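Local coordinates for YcgJ protein (Bacillus subtilis, PDB 1XXL) that is of unknown function but probably transfers methyl groups from S-adenosyl-L-methionine, as a member of the methyltransferase superfamily, at residues A[93-98]-A[174-179]; A[135-140]-A[210-215]; A[142-147]-A[184-189]; A[148-151]-A[155-158]. One frame throughout, in Å; residues are numbered along the deposited sequence.

Interaction 1: A[93-98]-A[174-179]. With SO4 (sulfate ion), chain D; SO4 (sulfate ion), chain C.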
# COMPACT_ATOMS: atom_id res chain seq x y z
N CYS A 93 -1.84 -6.07 1.70
CA CYS A 93 -0.82 -5.26 1.08
C CYS A 93 -1.21 -3.81 1.39
O CYS A 93 -2.18 -3.31 0.81
CB CYS A 93 -0.79 -5.54 -0.43
SG CYS A 93 0.52 -4.69 -1.29
N ARG A 94 -0.51 -3.17 2.32
CA ARG A 94 -0.86 -1.84 2.82
C ARG A 94 0.21 -0.81 2.48
O ARG A 94 1.34 -0.91 2.94
CB ARG A 94 -1.11 -1.86 4.32
CG ARG A 94 -1.69 -0.53 4.85
CD ARG A 94 -2.22 -0.66 6.28
NE ARG A 94 -1.14 -1.01 7.21
CZ ARG A 94 -0.83 -0.37 8.35
NH1 ARG A 94 -1.51 0.69 8.75
NH2 ARG A 94 0.17 -0.82 9.08
N TYR A 95 -0.16 0.16 1.66
CA TYR A 95 0.73 1.20 1.16
C TYR A 95 2.07 0.66 0.67
O TYR A 95 3.12 1.26 0.89
CB TYR A 95 0.91 2.32 2.21
CG TYR A 95 -0.39 3.04 2.55
CD1 TYR A 95 -1.10 3.76 1.59
CD2 TYR A 95 -0.90 3.02 3.85
CE1 TYR A 95 -2.27 4.45 1.90
CE2 TYR A 95 -2.10 3.70 4.18
CZ TYR A 95 -2.77 4.41 3.21
OH TYR A 95 -3.93 5.06 3.52
N ALA A 96 2.03 -0.47 -0.03
CA ALA A 96 3.25 -1.08 -0.55
C ALA A 96 3.29 -1.17 -2.07
O ALA A 96 4.36 -1.15 -2.65
CB ALA A 96 3.42 -2.47 0.06
N ALA A 97 2.14 -1.32 -2.72
CA ALA A 97 2.09 -1.59 -4.17
C ALA A 97 2.79 -0.53 -5.03
O ALA A 97 3.37 -0.86 -6.08
CB ALA A 97 0.67 -1.75 -4.64
N HIS A 98 2.73 0.73 -4.60
CA HIS A 98 3.40 1.79 -5.35
C HIS A 98 4.92 1.64 -5.42
O HIS A 98 5.57 2.32 -6.22
CB HIS A 98 3.00 3.20 -4.85
CG HIS A 98 3.33 3.46 -3.41
ND1 HIS A 98 2.43 3.24 -2.39
CD2 HIS A 98 4.44 3.98 -2.83
CE1 HIS A 98 2.98 3.58 -1.24
NE2 HIS A 98 4.21 4.03 -1.48
N TRP A 174 -11.06 7.32 0.62
CA TRP A 174 -10.94 8.48 1.50
C TRP A 174 -9.77 9.32 1.07
O TRP A 174 -8.87 8.83 0.37
CB TRP A 174 -10.81 8.03 2.97
CG TRP A 174 -9.55 7.31 3.29
CD1 TRP A 174 -8.40 7.85 3.80
CD2 TRP A 174 -9.31 5.90 3.17
NE1 TRP A 174 -7.45 6.87 3.97
CE2 TRP A 174 -7.98 5.67 3.60
CE3 TRP A 174 -10.08 4.81 2.73
CZ2 TRP A 174 -7.42 4.39 3.61
CZ3 TRP A 174 -9.52 3.54 2.74
CH2 TRP A 174 -8.21 3.35 3.17
N ASN A 175 -9.82 10.60 1.45
CA ASN A 175 -8.70 11.53 1.26
C ASN A 175 -7.72 11.31 2.40
O ASN A 175 -8.10 11.35 3.57
CB ASN A 175 -9.18 12.99 1.25
CG ASN A 175 -9.77 13.41 -0.10
OD1 ASN A 175 -9.64 12.70 -1.10
ND2 ASN A 175 -10.39 14.58 -0.14
N LEU A 176 -6.47 11.03 2.06
CA LEU A 176 -5.43 10.82 3.06
C LEU A 176 -4.70 12.14 3.27
O LEU A 176 -3.98 12.57 2.40
CB LEU A 176 -4.47 9.73 2.57
CG LEU A 176 -3.19 9.46 3.36
CD1 LEU A 176 -3.56 8.91 4.73
CD2 LEU A 176 -2.32 8.47 2.58
N PRO A 177 -4.91 12.79 4.43
CA PRO A 177 -4.33 14.12 4.65
C PRO A 177 -2.84 14.04 4.95
O PRO A 177 -2.41 13.18 5.73
CB PRO A 177 -5.11 14.65 5.87
CG PRO A 177 -5.50 13.43 6.62
CD PRO A 177 -5.72 12.34 5.58
N ILE A 178 -2.07 14.92 4.33
CA ILE A 178 -0.63 14.97 4.52
C ILE A 178 -0.25 16.35 5.05
O ILE A 178 -0.56 17.36 4.42
CB ILE A 178 0.15 14.61 3.23
CG1 ILE A 178 0.10 13.09 2.97
CG2 ILE A 178 1.64 14.96 3.38
CD1 ILE A 178 -0.91 12.73 2.09
N GLN A 179 0.37 16.37 6.22
CA GLN A 179 0.95 17.56 6.79
C GLN A 179 2.36 17.69 6.20
O GLN A 179 3.22 16.86 6.44
CB GLN A 179 0.98 17.49 8.32
CG GLN A 179 -0.40 17.31 9.00
CD GLN A 179 -1.46 18.35 8.60
OE1 GLN A 179 -2.63 18.00 8.28
NE2 GLN A 179 -1.07 19.61 8.57
S SO4 D . -4.79 5.68 6.96
O1 SO4 D . -6.08 5.81 6.34
O2 SO4 D . -4.78 4.59 7.95
O3 SO4 D . -4.45 6.90 7.60
O4 SO4 D . -3.80 5.52 5.96
S SO4 C . 0.34 1.57 12.06
O1 SO4 C . -0.13 0.28 12.53
O2 SO4 C . 0.89 2.31 13.20
O3 SO4 C . -0.77 2.29 11.46
O4 SO4 C . 1.40 1.42 11.05

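Interaction 2: A[135-140]-A[210-215]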
# COMPACT_ATOMS: atom_id res chain seq x y z
N GLU A 135 -0.21 11.82 -13.47
CA GLU A 135 1.17 12.28 -13.59
C GLU A 135 1.59 13.26 -12.45
O GLU A 135 2.69 13.16 -11.91
CB GLU A 135 1.22 12.92 -14.96
CG GLU A 135 2.45 13.51 -15.48
CD GLU A 135 2.22 13.95 -16.94
OE1 GLU A 135 2.88 14.93 -17.38
OE2 GLU A 135 1.34 13.33 -17.64
N PHE A 136 0.70 14.16 -12.06
CA PHE A 136 1.01 15.16 -11.03
C PHE A 136 1.36 14.49 -9.70
O PHE A 136 2.39 14.78 -9.08
CB PHE A 136 -0.17 16.11 -10.82
CG PHE A 136 0.06 17.12 -9.75
CD1 PHE A 136 -0.32 16.86 -8.44
CD2 PHE A 136 0.66 18.33 -10.05
CE1 PHE A 136 -0.09 17.81 -7.45
CE2 PHE A 136 0.87 19.26 -9.07
CZ PHE A 136 0.51 19.00 -7.78
N VAL A 137 0.50 13.57 -9.29
CA VAL A 137 0.66 12.90 -8.03
C VAL A 137 1.80 11.89 -8.05
O VAL A 137 2.50 11.75 -7.06
CB VAL A 137 -0.66 12.29 -7.50
CG1 VAL A 137 -1.13 11.08 -8.32
CG2 VAL A 137 -0.52 11.94 -6.00
N ASN A 138 2.00 11.20 -9.17
CA ASN A 138 3.14 10.29 -9.27
C ASN A 138 4.48 11.00 -9.22
O ASN A 138 5.43 10.53 -8.55
CB ASN A 138 3.05 9.40 -10.52
CG ASN A 138 2.27 8.12 -10.25
OD1 ASN A 138 2.78 7.24 -9.58
ND2 ASN A 138 1.04 8.04 -10.74
N HIS A 139 4.56 12.13 -9.92
CA HIS A 139 5.74 12.99 -9.87
C HIS A 139 5.96 13.51 -8.44
O HIS A 139 7.09 13.47 -7.94
CB HIS A 139 5.61 14.16 -10.87
CG HIS A 139 6.86 14.96 -11.03
ND1 HIS A 139 8.05 14.42 -11.47
CD2 HIS A 139 7.12 16.27 -10.78
CE1 HIS A 139 8.99 15.36 -11.50
NE2 HIS A 139 8.45 16.49 -11.07
N LEU A 140 4.90 13.99 -7.78
CA LEU A 140 5.04 14.51 -6.41
C LEU A 140 5.65 13.46 -5.50
O LEU A 140 6.60 13.73 -4.77
CB LEU A 140 3.71 14.97 -5.85
CG LEU A 140 3.64 15.44 -4.39
CD1 LEU A 140 4.49 16.69 -4.16
CD2 LEU A 140 2.22 15.71 -4.03
N ASP A 210 -7.67 21.38 -6.54
CA ASP A 210 -8.96 20.87 -6.05
C ASP A 210 -8.86 19.39 -5.67
O ASP A 210 -9.20 18.99 -4.57
CB ASP A 210 -10.03 21.10 -7.14
CG ASP A 210 -11.45 20.62 -6.71
OD1 ASP A 210 -11.85 20.83 -5.53
OD2 ASP A 210 -12.17 20.04 -7.58
N THR A 211 -8.37 18.57 -6.59
CA THR A 211 -8.31 17.13 -6.39
C THR A 211 -7.43 16.77 -5.19
O THR A 211 -7.78 15.89 -4.42
CB THR A 211 -7.76 16.43 -7.65
OG1 THR A 211 -8.66 16.65 -8.74
CG2 THR A 211 -7.61 14.92 -7.42
N PHE A 212 -6.29 17.43 -5.05
CA PHE A 212 -5.33 17.07 -4.01
C PHE A 212 -5.32 18.04 -2.82
O PHE A 212 -4.38 18.04 -2.04
CB PHE A 212 -3.91 16.88 -4.60
CG PHE A 212 -3.86 15.82 -5.68
CD1 PHE A 212 -4.05 14.49 -5.36
CD2 PHE A 212 -3.69 16.16 -7.02
CE1 PHE A 212 -4.02 13.53 -6.34
CE2 PHE A 212 -3.67 15.19 -8.00
CZ PHE A 212 -3.83 13.88 -7.66
N CYS A 213 -6.36 18.88 -2.71
CA CYS A 213 -6.60 19.70 -1.52
C CYS A 213 -5.35 20.45 -1.09
O CYS A 213 -4.95 20.40 0.07
CB CYS A 213 -7.08 18.83 -0.38
SG CYS A 213 -8.51 17.82 -0.80
N ILE A 214 -4.74 21.16 -2.02
CA ILE A 214 -3.46 21.81 -1.79
C ILE A 214 -3.65 23.09 -0.99
O ILE A 214 -4.39 24.00 -1.39
CB ILE A 214 -2.71 22.06 -3.11
CG1 ILE A 214 -2.38 20.74 -3.79
CG2 ILE A 214 -1.39 22.83 -2.89
CD1 ILE A 214 -1.72 20.91 -5.21
N THR A 215 -2.99 23.16 0.16
CA THR A 215 -3.01 24.34 1.00
C THR A 215 -1.58 24.89 1.12
O THR A 215 -0.66 24.13 1.39
CB THR A 215 -3.62 24.03 2.40
OG1 THR A 215 -4.98 23.59 2.23
CG2 THR A 215 -3.63 25.27 3.29

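Interaction 3: A[142-147]-A[184-189]. With SO4 (sulfate ion), chain E.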
# COMPACT_ATOMS: atom_id res chain seq x y z
N ARG A 142 7.33 10.64 -6.34
CA ARG A 142 8.68 10.25 -6.76
C ARG A 142 9.76 11.29 -6.35
O ARG A 142 10.89 10.93 -6.05
CB ARG A 142 8.74 9.99 -8.28
CG ARG A 142 9.82 8.97 -8.72
CD ARG A 142 9.49 8.35 -10.15
NE ARG A 142 8.18 7.64 -10.31
CZ ARG A 142 7.18 8.00 -11.14
NH1 ARG A 142 7.26 9.10 -11.89
NH2 ARG A 142 6.06 7.27 -11.22
N LEU A 143 9.40 12.56 -6.37
CA LEU A 143 10.33 13.62 -5.96
C LEU A 143 10.75 13.41 -4.51
O LEU A 143 11.91 13.59 -4.14
CB LEU A 143 9.69 15.00 -6.12
CG LEU A 143 9.62 15.59 -7.53
CD1 LEU A 143 8.82 16.86 -7.54
CD2 LEU A 143 11.02 15.89 -8.04
N ARG A 144 9.78 12.99 -3.70
CA ARG A 144 10.00 12.83 -2.28
C ARG A 144 10.63 11.49 -1.97
O ARG A 144 11.42 11.39 -1.04
CB ARG A 144 8.67 13.05 -1.54
CG ARG A 144 8.77 13.07 -0.02
CD ARG A 144 8.11 11.85 0.49
NE ARG A 144 8.10 11.79 1.93
CZ ARG A 144 7.50 10.83 2.61
NH1 ARG A 144 6.87 9.85 1.96
NH2 ARG A 144 7.53 10.85 3.93
N ASP A 145 10.30 10.46 -2.75
CA ASP A 145 10.74 9.09 -2.46
C ASP A 145 11.22 8.41 -3.75
O ASP A 145 10.41 7.91 -4.52
CB ASP A 145 9.57 8.31 -1.82
CG ASP A 145 9.92 6.85 -1.49
OD1 ASP A 145 11.09 6.43 -1.65
OD2 ASP A 145 9.00 6.11 -1.08
N PRO A 146 12.55 8.41 -4.01
CA PRO A 146 13.05 7.75 -5.22
C PRO A 146 12.79 6.23 -5.27
O PRO A 146 13.06 5.59 -6.27
CB PRO A 146 14.55 8.08 -5.20
CG PRO A 146 14.66 9.28 -4.31
CD PRO A 146 13.66 9.00 -3.24
N SER A 147 12.28 5.66 -4.19
CA SER A 147 11.80 4.28 -4.19
C SER A 147 10.45 4.11 -4.93
O SER A 147 10.08 3.00 -5.34
CB SER A 147 11.65 3.83 -2.73
OG SER A 147 11.84 2.44 -2.65
N ILE A 184 7.93 15.92 4.66
CA ILE A 184 9.29 16.20 4.21
C ILE A 184 10.33 15.67 5.19
O ILE A 184 11.29 15.04 4.76
CB ILE A 184 9.52 17.70 4.01
CG1 ILE A 184 8.70 18.20 2.81
CG2 ILE A 184 11.02 18.02 3.84
CD1 ILE A 184 9.03 17.57 1.46
N LYS A 185 10.13 15.92 6.48
CA LYS A 185 11.02 15.37 7.53
C LYS A 185 11.14 13.83 7.50
O LYS A 185 12.24 13.31 7.51
CB LYS A 185 10.60 15.84 8.92
CG LYS A 185 11.11 17.23 9.28
CD LYS A 185 10.88 17.57 10.77
CE LYS A 185 11.94 16.93 11.71
NZ LYS A 185 11.66 17.20 13.19
N ARG A 186 10.02 13.12 7.45
CA ARG A 186 10.02 11.65 7.38
C ARG A 186 10.65 11.09 6.09
O ARG A 186 11.10 9.94 6.07
CB ARG A 186 8.60 11.10 7.47
CG ARG A 186 7.90 11.36 8.80
CD ARG A 186 6.60 10.54 8.91
NE ARG A 186 5.63 10.89 7.86
CZ ARG A 186 4.57 11.68 8.00
NH1 ARG A 186 4.27 12.22 9.17
NH2 ARG A 186 3.78 11.92 6.96
N GLY A 187 10.64 11.88 5.02
CA GLY A 187 11.31 11.51 3.77
C GLY A 187 12.80 11.86 3.74
O GLY A 187 13.51 11.42 2.85
N GLY A 188 13.27 12.67 4.69
CA GLY A 188 14.65 13.19 4.68
C GLY A 188 15.07 13.90 3.39
O GLY A 188 16.24 13.84 2.99
N THR A 189 14.13 14.59 2.73
CA THR A 189 14.39 15.13 1.39
C THR A 189 15.32 16.34 1.51
O THR A 189 15.09 17.22 2.34
CB THR A 189 13.07 15.48 0.59
OG1 THR A 189 12.57 16.76 0.96
CG2 THR A 189 11.99 14.45 0.81
S SO4 E . 4.78 8.48 5.02
O1 SO4 E . 5.05 7.94 3.69
O2 SO4 E . 4.14 7.44 5.83
O3 SO4 E . 3.85 9.62 4.94
O4 SO4 E . 6.06 8.87 5.61

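Interaction 4: A[148-151]-A[155-158]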
# COMPACT_ATOMS: atom_id res chain seq x y z
N HIS A 148 9.72 5.22 -5.07
CA HIS A 148 8.40 5.25 -5.70
C HIS A 148 8.51 4.79 -7.14
O HIS A 148 9.33 5.31 -7.89
CB HIS A 148 7.82 6.66 -5.66
CG HIS A 148 6.41 6.76 -6.17
ND1 HIS A 148 5.32 6.56 -5.35
CD2 HIS A 148 5.92 7.02 -7.40
CE1 HIS A 148 4.22 6.70 -6.06
NE2 HIS A 148 4.55 6.99 -7.31
N VAL A 149 7.71 3.81 -7.52
CA VAL A 149 7.69 3.32 -8.90
C VAL A 149 6.47 3.91 -9.58
O VAL A 149 6.59 4.73 -10.48
CB VAL A 149 7.68 1.77 -8.97
CG1 VAL A 149 7.52 1.30 -10.39
CG2 VAL A 149 9.00 1.21 -8.36
N ARG A 150 5.28 3.50 -9.16
CA ARG A 150 4.06 4.07 -9.73
C ARG A 150 2.87 3.71 -8.86
O ARG A 150 2.79 2.59 -8.39
CB ARG A 150 3.81 3.56 -11.17
CG ARG A 150 2.42 3.92 -11.69
CD ARG A 150 2.16 3.55 -13.13
NE ARG A 150 0.74 3.77 -13.44
CZ ARG A 150 0.18 4.95 -13.65
NH1 ARG A 150 0.92 6.07 -13.63
NH2 ARG A 150 -1.13 5.02 -13.90
N GLU A 151 1.99 4.69 -8.63
CA GLU A 151 0.68 4.41 -8.07
C GLU A 151 -0.31 4.32 -9.23
O GLU A 151 -0.50 5.29 -10.01
CB GLU A 151 0.28 5.40 -6.96
CG GLU A 151 -0.02 6.83 -7.34
CD GLU A 151 0.35 7.82 -6.22
OE1 GLU A 151 -0.54 8.17 -5.40
OE2 GLU A 151 1.54 8.23 -6.14
N SER A 155 -8.96 2.12 -12.55
CA SER A 155 -9.09 1.39 -13.82
C SER A 155 -8.07 0.32 -13.99
O SER A 155 -8.40 -0.80 -14.37
CB SER A 155 -8.80 2.36 -14.97
OG SER A 155 -9.99 2.91 -15.32
N GLU A 156 -6.82 0.69 -13.79
CA GLU A 156 -5.73 -0.27 -13.90
C GLU A 156 -5.86 -1.42 -12.91
O GLU A 156 -5.64 -2.56 -13.29
CB GLU A 156 -4.38 0.42 -13.77
CG GLU A 156 -4.08 1.30 -14.97
CD GLU A 156 -2.82 2.15 -14.81
OE1 GLU A 156 -2.18 2.42 -15.85
OE2 GLU A 156 -2.48 2.56 -13.66
N TRP A 157 -6.21 -1.14 -11.66
CA TRP A 157 -6.43 -2.22 -10.68
C TRP A 157 -7.57 -3.11 -11.08
O TRP A 157 -7.48 -4.33 -10.95
CB TRP A 157 -6.75 -1.66 -9.29
CG TRP A 157 -5.53 -1.15 -8.57
CD1 TRP A 157 -5.27 0.13 -8.22
CD2 TRP A 157 -4.42 -1.92 -8.14
NE1 TRP A 157 -4.08 0.21 -7.56
CE2 TRP A 157 -3.52 -1.04 -7.51
CE3 TRP A 157 -4.10 -3.28 -8.21
CZ2 TRP A 157 -2.30 -1.47 -6.94
CZ3 TRP A 157 -2.89 -3.71 -7.65
CH2 TRP A 157 -2.01 -2.81 -7.02
N GLN A 158 -8.66 -2.52 -11.55
CA GLN A 158 -9.78 -3.33 -12.01
C GLN A 158 -9.39 -4.27 -13.16
O GLN A 158 -9.80 -5.43 -13.17
CB GLN A 158 -10.95 -2.47 -12.45
CG GLN A 158 -11.59 -1.76 -11.32
CD GLN A 158 -12.55 -0.74 -11.80
OE1 GLN A 158 -13.42 -1.02 -12.60
NE2 GLN A 158 -12.40 0.46 -11.31

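Interaction 1: A[93-98]-A[174-179]
Tyr95 OH is met by two side chains of strand 166-179 and by a sulfate ion, probably from the crystallisation liquor. It reaches the edge of the Trp174 indole, 3.6 Å from CZ2 and near the ring plane. Leu176 comes from the opposite direction, its methyl CD2 lying 3.9 Å from the same oxygen. The hydroxyl donates to O4 of the sulfate, but the 2.5 Å separation between Tyr95 OH and O4 is so short that it is doubtful. Trp174 NE1 lies 2.9 Å from O1 of this ion; chi1 of 67° turns the indole so that both NE1 and CZ2 come to the meeting point. With a leucine in place of Trp174, the sulfate would probably lose its indole neighbour and a gap open beside the tyrosine hydroxyl. Next to Tyr95, Arg94 holds a second such sulfate in a two-pronged grip, NH1 to O3 at an almost straight 176° and NH2 to O4. Arg94 binds S-adenosyl-L-methionine, and the ion is consistent with a site that accepts anionic groups. The tyrosine follows strand 88-94 of the Rossmann-like sheet and packs on strand 118-125; Tyr95 and Trp174 both touch Ala229 of strand 222-236, while helix 7-17 covers Arg94.

Interaction 2: A[135-140]-A[210-215]
Phe212 fits against two successive side chains of helix 131-144, and here the contact is tight. Its CZ presses on Val137 CB at 3.6 Å. The two side chains cross at about a right angle, so the branched valine meets the far end of the ring with all three of its side-chain carbons. Phe136 slides past in the opposite sense: its CD1 is 3.7 Å from Phe212 CD2, and although the ring planes are only 19° apart, the centroids are 5.6 Å apart and the rings barely overlap. Thr211 CG2 sits 3.8 Å above the plane of the Phe212 ring, over its centre. Past Phe212 the backbone leaves helix 206-211 through a Schellman motif, with Cys213 in the positive-phi position, Ile214 N bonded to Arg209 O and Cys213 N weakly to Asp210 O. That turn brings the next residue round to the looser flank, where Ile214 is partly exposed and offers little more than its terminal methyl, CD1, 3.9 Å from Phe136 CZ. Its chi1 of -64° and extended chi2 send CD1 toward the phenylalanine. Around the buried side, His200 stacks on Phe136, and Val137 also packs on Leu227 of strand 222-236.

Interaction 3: A[142-147]-A[184-189]
Arg144, the last residue of helix 131-144, crosses Thr189 at about a right angle, the threonine methyl CG2 resting 3.6 Å from Arg144 CG. The arginine then bends at chi2 (-111°) and carries its guanidinium to the end of helix 180-187. NE passes 3.7 Å from Gly187 CA; a beta carbon on that residue would collide with NE, so glycine suits the position. The helix then closes in a Schellman motif, Gly188 taking the positive phi that glycine adopts easily and its N bonding to Lys185 O. Arg186, in the last turn, turns its guanidinium toward the same sulfate ion, probably from the crystallisation liquor, that Arg144 faces. O1 of the sulfate lies in the Arg144 plane at its edge; O4 lies at the edge of the Arg186 group, near its plane. Arg144 NH1 bonds to O1, and NH2 reaches O4 at 3.0 Å and a nearly straight 172°. O4 also accepts from Arg186 NE at 3.1 Å, while Arg186 NH2 bonds to O3. The anion lies between these two positive groups and probably balances their charge, Arg144 NH2 and Arg186 NE being 4.4 Å apart. Arg144 NH2 also bonds to Trp183 O, and that ring makes a cation-pi contact.

Interaction 4: A[148-151]-A[155-158]
Arg150 reaches across from the loop before helix 154-163 to Glu156 in its first turn, and the two side chains come from opposite directions. CB points toward the helix, and with CG opposite the backbone nitrogen (chi1 169°) the chain runs through CG and CD fully extended. NE is the first atom to meet the glutamate, through a weak, bent hydrogen bond of 3.4 Å to Glu156 OE2. CZ follows, 3.6 Å from OE2. At the tip, NH1 turns away from the glutamate and lies beside the side chain of Asn138 on helix 131-144, whereas NH2 makes the strong link of the salt bridge, 2.8 Å to Glu156 OE2 with an N-H...O angle of 168°. The oxygen lies in the guanidinium plane; the donor comes on its syn side, somewhat out of the carboxylate plane, and the two flat groups stand nearly perpendicular, 87° apart. Glu156 OE2 also accepts from the backbone N of Ser153, just before the helix, which is one half of the bond pattern of a capping box and suits a glutamate at this place in the first turn. Arg150 NH2 in turn forms a salt bridge with Asp134 OD1, so one nitrogen serves two acids. Were Arg150 a methionine, the carboxylates of Glu156 and Asp134 would probably be left without this positive mate, and the side-chain link from the loop to helix 154-163 would be lost. The backbone of Arg150 is itself bonded to that of His98.

Interaction 2 is the buried one, made of aromatic and aliphatic carbons alone, whereas interactions 1, 3 and 4 lie at the surface. Of these, only interaction 4 has a direct polar bond between its segments, a pairing of opposite charges; interactions 1 and 3 meet by van der Waals touches beside a sulfate ion. Helix 131-144 serves both 2 and 3, giving apolar residues to the first and an arginine, at its C-terminal end, to the second. Asn138 OD1 ties the helix of interaction 2 to Glu151 N and His148 NE2 of interaction 4, and His98 O joins interactions 1 and 4 through Val149 N. Only interaction 1 includes a residue that binds S-adenosyl-L-methionine.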